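Local coordinates for protein methylmalonate-semialdehyde dehydrogenase (PDB 4ZZ7) that catalyses the NAD-dependent, coenzyme A-acylating oxidation of methylmalonate semialdehyde, a reaction that yields propionyl-CoA, at residues L159-M164 and S224-T229; V220-F225 and V471-K476. All blocks are in the same frame, centred on the assembly; numbering follows the deposited sequence.

Contact 1. Residues L159-M164 and S224-T229; sequences LWMFPM and SFVGST. With NAD (nicotinamide-adenine-dinucleotide), chain M.
Ser224 OG is hydrogen-bonded to both Gln247 and Tyr474, while CB of the same residue lies 3.6 Å from the sulfur SD of Met161. Serine suits this place because its hydroxyl is paired inside the protein and its small CB leaves room for the methionine. The setting is the Rossmann-type NAD-binding domain of an aldehyde dehydrogenase. Helix 156-167, which crosses from strand 144-148 to strand 171-175, packs on the sheet where strand 220-226 lies beside 144-148; the helix segment and strand run nearly antiparallel, at 161°.

Met161 makes the largest single contribution. Its chain is extended beyond CG, and this straight run brings the terminal methyl CE along the strand, to 3.5 Å from Val226 CG2; an unbranched thioether can lie alongside a strand in this way, its CE also 3.4 Å from Ser224 O. Trp160 meets the same valine branch from another direction, the two side chains crossing at about a right angle, with CE3 4.0 Å from Val226 CG2. Its six-membered ring then presents an edge to the nicotinamide amide, CZ3 lying 3.9 Å from N7N of NAD. Val226 uses its other branch here, CG1 standing 3.7 Å from N7N, so one beta-branched residue serves the core with one methyl and the cofactor with the other.

Phe225 points away from the helix and lays its ring edge near the adenosine ribose, CE1 3.4 Å from O4B of NAD. The carbonyl O of Gly227 comes up to C1D of the nicotinamide ribose. Ser228, at the N-cap of helix 229-241, holds the pyrophosphate: its backbone N donates to O2A of NAD over 2.6 Å, with an N-H...O angle of 156°.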
# COMPACT_ATOMS: atom_id res chain seq x y z
N LEU A 159 -3.97 -23.01 -11.04
CA LEU A 159 -3.04 -22.36 -10.09
C LEU A 159 -3.27 -20.85 -10.00
O LEU A 159 -2.85 -20.19 -9.06
CB LEU A 159 -1.60 -22.68 -10.45
CG LEU A 159 -1.23 -24.15 -10.22
CD1 LEU A 159 0.08 -24.47 -10.94
CD2 LEU A 159 -1.18 -24.55 -8.73
N TRP A 160 -3.96 -20.29 -10.97
CA TRP A 160 -4.46 -18.94 -10.82
C TRP A 160 -5.36 -18.80 -9.61
O TRP A 160 -5.40 -17.75 -8.98
CB TRP A 160 -5.25 -18.52 -12.07
CG TRP A 160 -4.39 -18.21 -13.25
CD1 TRP A 160 -3.05 -18.38 -13.38
CD2 TRP A 160 -4.84 -17.65 -14.49
NE1 TRP A 160 -2.62 -17.95 -14.62
CE2 TRP A 160 -3.70 -17.50 -15.32
CE3 TRP A 160 -6.08 -17.25 -14.97
CZ2 TRP A 160 -3.78 -16.98 -16.58
CZ3 TRP A 160 -6.15 -16.73 -16.22
CH2 TRP A 160 -5.01 -16.59 -17.03
N MET A 161 -6.11 -19.85 -9.31
CA MET A 161 -7.25 -19.75 -8.41
C MET A 161 -7.01 -20.30 -7.01
O MET A 161 -7.05 -19.55 -6.03
CB MET A 161 -8.44 -20.47 -9.05
CG MET A 161 -8.87 -19.90 -10.39
SD MET A 161 -10.27 -20.80 -11.08
CE MET A 161 -10.29 -20.16 -12.77
N PHE A 162 -6.77 -21.60 -6.93
CA PHE A 162 -6.78 -22.27 -5.62
C PHE A 162 -5.59 -22.07 -4.69
O PHE A 162 -5.76 -22.09 -3.48
CB PHE A 162 -7.14 -23.75 -5.75
CG PHE A 162 -6.08 -24.62 -6.33
CD1 PHE A 162 -5.07 -25.13 -5.53
CD2 PHE A 162 -6.16 -25.03 -7.64
CE1 PHE A 162 -4.12 -26.00 -6.05
CE2 PHE A 162 -5.22 -25.88 -8.17
CZ PHE A 162 -4.20 -26.38 -7.38
N PRO A 163 -4.37 -21.88 -5.23
CA PRO A 163 -3.32 -21.49 -4.30
C PRO A 163 -3.75 -20.26 -3.50
O PRO A 163 -3.79 -20.32 -2.29
CB PRO A 163 -2.13 -21.20 -5.22
CG PRO A 163 -2.35 -22.10 -6.37
CD PRO A 163 -3.84 -22.08 -6.59
N MET A 164 -4.13 -19.19 -4.19
CA MET A 164 -4.40 -17.92 -3.52
C MET A 164 -5.67 -18.02 -2.70
O MET A 164 -5.73 -17.48 -1.59
CB MET A 164 -4.51 -16.75 -4.52
CG MET A 164 -4.82 -15.39 -3.87
SD MET A 164 -3.58 -14.84 -2.68
CE MET A 164 -2.28 -14.41 -3.82
N SER A 224 -14.77 -18.33 -9.59
CA SER A 224 -13.75 -17.92 -10.58
C SER A 224 -13.84 -18.76 -11.86
O SER A 224 -13.53 -19.96 -11.84
CB SER A 224 -12.33 -18.07 -10.00
OG SER A 224 -12.04 -17.09 -9.02
N PHE A 225 -14.27 -18.14 -12.95
CA PHE A 225 -14.37 -18.82 -14.25
C PHE A 225 -13.36 -18.27 -15.19
O PHE A 225 -13.19 -17.06 -15.24
CB PHE A 225 -15.74 -18.68 -14.91
CG PHE A 225 -15.83 -19.32 -16.28
CD1 PHE A 225 -16.03 -20.66 -16.40
CD2 PHE A 225 -15.68 -18.57 -17.44
CE1 PHE A 225 -16.08 -21.26 -17.65
CE2 PHE A 225 -15.73 -19.15 -18.69
CZ PHE A 225 -15.93 -20.50 -18.80
N VAL A 226 -12.73 -19.17 -15.94
CA VAL A 226 -11.84 -18.84 -17.06
C VAL A 226 -12.26 -19.73 -18.23
O VAL A 226 -12.38 -20.94 -18.08
CB VAL A 226 -10.35 -19.07 -16.70
CG1 VAL A 226 -9.44 -18.87 -17.91
CG2 VAL A 226 -9.93 -18.10 -15.62
N GLY A 227 -12.52 -19.13 -19.38
CA GLY A 227 -12.95 -19.89 -20.56
C GLY A 227 -13.44 -18.98 -21.67
O GLY A 227 -12.96 -17.86 -21.80
N SER A 228 -14.35 -19.49 -22.50
CA SER A 228 -14.92 -18.74 -23.63
C SER A 228 -15.91 -17.64 -23.18
O SER A 228 -16.52 -17.73 -22.11
CB SER A 228 -15.63 -19.67 -24.60
OG SER A 228 -16.79 -20.23 -24.00
N THR A 229 -16.06 -16.62 -24.02
CA THR A 229 -16.95 -15.50 -23.69
C THR A 229 -18.39 -15.97 -23.52
O THR A 229 -19.03 -15.61 -22.52
CB THR A 229 -16.83 -14.35 -24.71
OG1 THR A 229 -15.54 -13.73 -24.59
CG2 THR A 229 -17.86 -13.26 -24.45
PA NAD M . -15.19 -23.20 -22.37
O1A NAD M . -15.91 -24.35 -23.07
O2A NAD M . -15.62 -21.76 -22.55
O5B NAD M . -15.25 -23.46 -20.77
C5B NAD M . -14.29 -24.25 -20.05
C4B NAD M . -14.87 -24.80 -18.75
O4B NAD M . -16.27 -24.51 -18.66
C3B NAD M . -14.75 -26.32 -18.62
O3B NAD M . -14.35 -26.61 -17.27
C2B NAD M . -16.13 -26.86 -18.98
O2B NAD M . -16.62 -28.01 -18.28
C1B NAD M . -17.06 -25.71 -18.66
N9A NAD M . -18.20 -25.60 -19.62
C8A NAD M . -18.14 -25.79 -20.97
N7A NAD M . -19.36 -25.59 -21.53
C5A NAD M . -20.23 -25.27 -20.54
C6A NAD M . -21.68 -24.95 -20.45
N6A NAD M . -22.43 -24.93 -21.57
N1A NAD M . -22.21 -24.68 -19.23
C2A NAD M . -21.44 -24.71 -18.09
N3A NAD M . -20.12 -24.98 -18.09
C4A NAD M . -19.47 -25.28 -19.26
O3 NAD M . -13.59 -23.30 -22.72
PN NAD M . -12.73 -24.52 -23.40
O1N NAD M . -12.58 -25.70 -22.43
O2N NAD M . -13.13 -24.79 -24.86
O5D NAD M . -11.36 -23.69 -23.43
C5D NAD M . -11.12 -22.71 -24.45
C4D NAD M . -11.45 -21.25 -24.05
O4D NAD M . -10.64 -20.71 -22.98
C3D NAD M . -11.23 -20.31 -25.24
O3D NAD M . -12.48 -19.92 -25.83
C2D NAD M . -10.44 -19.10 -24.71
O2D NAD M . -11.00 -17.86 -25.15
C1D NAD M . -10.51 -19.29 -23.21
N1N NAD M . -9.40 -18.74 -22.45
C2N NAD M . -9.61 -17.55 -21.85
C3N NAD M . -8.61 -16.96 -21.09
C7N NAD M . -8.78 -15.61 -20.43
O7N NAD M . -9.13 -14.59 -21.02
N7N NAD M . -8.47 -15.56 -19.14
C4N NAD M . -7.40 -17.62 -20.93
C5N NAD M . -7.20 -18.85 -21.55
C6N NAD M . -8.23 -19.40 -22.31

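Contact 2. Residues V220-F225 and V471-K476; sequences VKAVSF and VRFYTK. With NAD (nicotinamide-adenine-dinucleotide), chain M.
Two hydroxyls meet in a buried place between a helix end and a sheet: Tyr474 OH lies 2.6 Å from Ser224 OG, which is also hydrogen-bonded to Gln247 OE1 of strand 245-249. Tyr474 is the first residue to leave the helix 467-473, and its CG sits anti to its carbonyl carbon (chi1 -63°), which sends the long ring back toward strand 220-226. A tyrosine spans this distance and still ends in a polar group.

Phe473 fills the space next to it. CE2 packs 4.0 Å from Ala222 CB, a methyl small enough to admit a ring, and 3.4 Å from Ser224 OG, while CZ lies 3.6 Å from the carbonyl O of Val223. The ring also turns an edge to Tyr474, whose CE1 lies near its plane. With Phe473 cut back to an alanine, Ala222 CB and the Val223 carbonyl would probably lose their covering ring, and the Tyr474 ring would be freer to tilt.

Just beyond, Thr475 OG1 donates to Val471 O across 2.9 Å, tying Thr475 back to the last helical turn. Arg472 forms a salt bridge with Asp469 of a neighbouring subunit, and Lys476 makes a cation-pi contact with Trp455 of that subunit. Aromatic carbon thus lies beside a hydroxyl pair whose polarity is met within the protein, joining the NAD-binding sheet to the chain that leads into the antiparallel sheet.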
# COMPACT_ATOMS: atom_id res chain seq x y z
N VAL A 220 -21.60 -22.15 -1.79
CA VAL A 220 -20.56 -21.64 -2.66
C VAL A 220 -20.74 -20.15 -2.67
O VAL A 220 -21.72 -19.65 -3.19
CB VAL A 220 -20.67 -22.18 -4.11
CG1 VAL A 220 -19.58 -21.59 -4.99
CG2 VAL A 220 -20.57 -23.70 -4.15
N LYS A 221 -19.75 -19.45 -2.13
CA LYS A 221 -19.79 -18.03 -1.95
C LYS A 221 -19.05 -17.21 -3.01
O LYS A 221 -19.19 -16.00 -3.03
CB LYS A 221 -19.20 -17.69 -0.58
CG LYS A 221 -20.25 -17.53 0.50
CD LYS A 221 -20.72 -18.85 1.06
CE LYS A 221 -22.21 -18.81 1.41
NZ LYS A 221 -22.58 -17.88 2.52
N ALA A 222 -18.25 -17.84 -3.87
CA ALA A 222 -17.57 -17.12 -4.95
C ALA A 222 -17.19 -18.05 -6.07
O ALA A 222 -16.80 -19.18 -5.84
CB ALA A 222 -16.32 -16.42 -4.42
N VAL A 223 -17.25 -17.54 -7.30
CA VAL A 223 -16.94 -18.35 -8.47
C VAL A 223 -15.92 -17.68 -9.40
O VAL A 223 -16.19 -16.61 -9.95
CB VAL A 223 -18.23 -18.66 -9.25
CG1 VAL A 223 -17.93 -19.53 -10.48
CG2 VAL A 223 -19.26 -19.33 -8.33
N SER A 224 -14.77 -18.33 -9.59
CA SER A 224 -13.75 -17.92 -10.58
C SER A 224 -13.84 -18.76 -11.86
O SER A 224 -13.53 -19.96 -11.84
CB SER A 224 -12.33 -18.07 -10.00
OG SER A 224 -12.04 -17.09 -9.02
N PHE A 225 -14.27 -18.14 -12.95
CA PHE A 225 -14.37 -18.82 -14.25
C PHE A 225 -13.36 -18.27 -15.19
O PHE A 225 -13.19 -17.06 -15.24
CB PHE A 225 -15.74 -18.68 -14.91
CG PHE A 225 -15.83 -19.32 -16.28
CD1 PHE A 225 -16.03 -20.66 -16.40
CD2 PHE A 225 -15.68 -18.57 -17.44
CE1 PHE A 225 -16.08 -21.26 -17.65
CE2 PHE A 225 -15.73 -19.15 -18.69
CZ PHE A 225 -15.93 -20.50 -18.80
N VAL A 471 -6.53 -11.65 -4.10
CA VAL A 471 -6.58 -11.48 -2.65
C VAL A 471 -7.91 -10.83 -2.27
O VAL A 471 -8.57 -11.26 -1.33
CB VAL A 471 -5.40 -10.64 -2.12
CG1 VAL A 471 -5.57 -10.43 -0.63
CG2 VAL A 471 -4.07 -11.34 -2.40
N ARG A 472 -8.29 -9.82 -3.04
CA ARG A 472 -9.55 -9.10 -2.82
C ARG A 472 -10.80 -9.85 -3.26
O ARG A 472 -11.90 -9.64 -2.69
CB ARG A 472 -9.49 -7.73 -3.49
CG ARG A 472 -8.45 -6.84 -2.84
CD ARG A 472 -8.77 -6.50 -1.39
NE ARG A 472 -9.74 -5.41 -1.34
CZ ARG A 472 -11.05 -5.53 -1.12
NH1 ARG A 472 -11.64 -6.73 -0.88
NH2 ARG A 472 -11.80 -4.44 -1.12
N PHE A 473 -10.65 -10.70 -4.27
CA PHE A 473 -11.77 -11.49 -4.73
C PHE A 473 -12.04 -12.65 -3.81
O PHE A 473 -13.19 -12.99 -3.59
CB PHE A 473 -11.56 -12.02 -6.13
CG PHE A 473 -12.75 -12.78 -6.65
CD1 PHE A 473 -13.88 -12.11 -7.09
CD2 PHE A 473 -12.76 -14.17 -6.65
CE1 PHE A 473 -14.97 -12.80 -7.56
CE2 PHE A 473 -13.86 -14.87 -7.11
CZ PHE A 473 -14.96 -14.19 -7.56
N TYR A 474 -10.96 -13.26 -3.29
CA TYR A 474 -11.08 -14.40 -2.39
C TYR A 474 -11.24 -14.00 -0.93
O TYR A 474 -11.20 -14.86 -0.06
CB TYR A 474 -9.90 -15.38 -2.58
CG TYR A 474 -9.86 -15.99 -3.95
CD1 TYR A 474 -11.00 -16.45 -4.55
CD2 TYR A 474 -8.66 -16.13 -4.64
CE1 TYR A 474 -10.96 -17.01 -5.80
CE2 TYR A 474 -8.62 -16.69 -5.89
CZ TYR A 474 -9.79 -17.13 -6.47
OH TYR A 474 -9.85 -17.69 -7.71
N THR A 475 -11.43 -12.72 -0.65
CA THR A 475 -11.79 -12.32 0.71
C THR A 475 -12.94 -11.33 0.75
O THR A 475 -13.34 -10.78 -0.29
CB THR A 475 -10.62 -11.64 1.44
OG1 THR A 475 -10.31 -10.41 0.79
CG2 THR A 475 -9.41 -12.59 1.51
N LYS A 476 -13.46 -11.11 1.97
CA LYS A 476 -14.47 -10.05 2.19
C LYS A 476 -14.03 -9.05 3.25
O LYS A 476 -13.47 -9.40 4.30
CB LYS A 476 -15.86 -10.61 2.50
CG LYS A 476 -15.86 -11.82 3.38
CD LYS A 476 -17.27 -12.32 3.57
CE LYS A 476 -17.27 -13.50 4.54
NZ LYS A 476 -18.65 -13.95 4.89
PA NAD M . -15.19 -23.20 -22.37
O1A NAD M . -15.91 -24.35 -23.07
O2A NAD M . -15.62 -21.76 -22.55
O5B NAD M . -15.25 -23.46 -20.77
C5B NAD M . -14.29 -24.25 -20.05
C4B NAD M . -14.87 -24.80 -18.75
O4B NAD M . -16.27 -24.51 -18.66
C3B NAD M . -14.75 -26.32 -18.62
O3B NAD M . -14.35 -26.61 -17.27
C2B NAD M . -16.13 -26.86 -18.98
O2B NAD M . -16.62 -28.01 -18.28
C1B NAD M . -17.06 -25.71 -18.66
N9A NAD M . -18.20 -25.60 -19.62
C8A NAD M . -18.14 -25.79 -20.97
N7A NAD M . -19.36 -25.59 -21.53
C5A NAD M . -20.23 -25.27 -20.54
C6A NAD M . -21.68 -24.95 -20.45
N6A NAD M . -22.43 -24.93 -21.57
N1A NAD M . -22.21 -24.68 -19.23
C2A NAD M . -21.44 -24.71 -18.09
N3A NAD M . -20.12 -24.98 -18.09
C4A NAD M . -19.47 -25.28 -19.26
O3 NAD M . -13.59 -23.30 -22.72
PN NAD M . -12.73 -24.52 -23.40
O1N NAD M . -12.58 -25.70 -22.43
O2N NAD M . -13.13 -24.79 -24.86
O5D NAD M . -11.36 -23.69 -23.43
C5D NAD M . -11.12 -22.71 -24.45
C4D NAD M . -11.45 -21.25 -24.05
O4D NAD M . -10.64 -20.71 -22.98
C3D NAD M . -11.23 -20.31 -25.24
O3D NAD M . -12.48 -19.92 -25.83
C2D NAD M . -10.44 -19.10 -24.71
O2D NAD M . -11.00 -17.86 -25.15
C1D NAD M . -10.51 -19.29 -23.21
N1N NAD M . -9.40 -18.74 -22.45
C2N NAD M . -9.61 -17.55 -21.85
C3N NAD M . -8.61 -16.96 -21.09
C7N NAD M . -8.78 -15.61 -20.43
O7N NAD M . -9.13 -14.59 -21.02
N7N NAD M . -8.47 -15.56 -19.14
C4N NAD M . -7.40 -17.62 -20.93
C5N NAD M . -7.20 -18.85 -21.55
C6N NAD M . -8.23 -19.40 -22.31

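Both contacts are built on strand 220-226, and they share Ser224 and Phe225; their centres are 10 Å apart. They also touch directly: Met161 O of contact 1 lies 3.3 Å from Tyr474 CE2 of contact 2, and Met164 SD packs 3.5 Å from Val471 CG2. Helix 156-167 therefore packs against both the strand and the end of helix 467-473. Contact 1 faces the cofactor and continues toward Cys283, whose side chain is about 5 Å from that of Trp160. The centre of contact 2 lies farther from that of the chain, about 16 Å against 6 Å. Residues 471-476 meet the neighbouring subunit, while Phe225, which does not touch them, and the loop after the strand reach NAD.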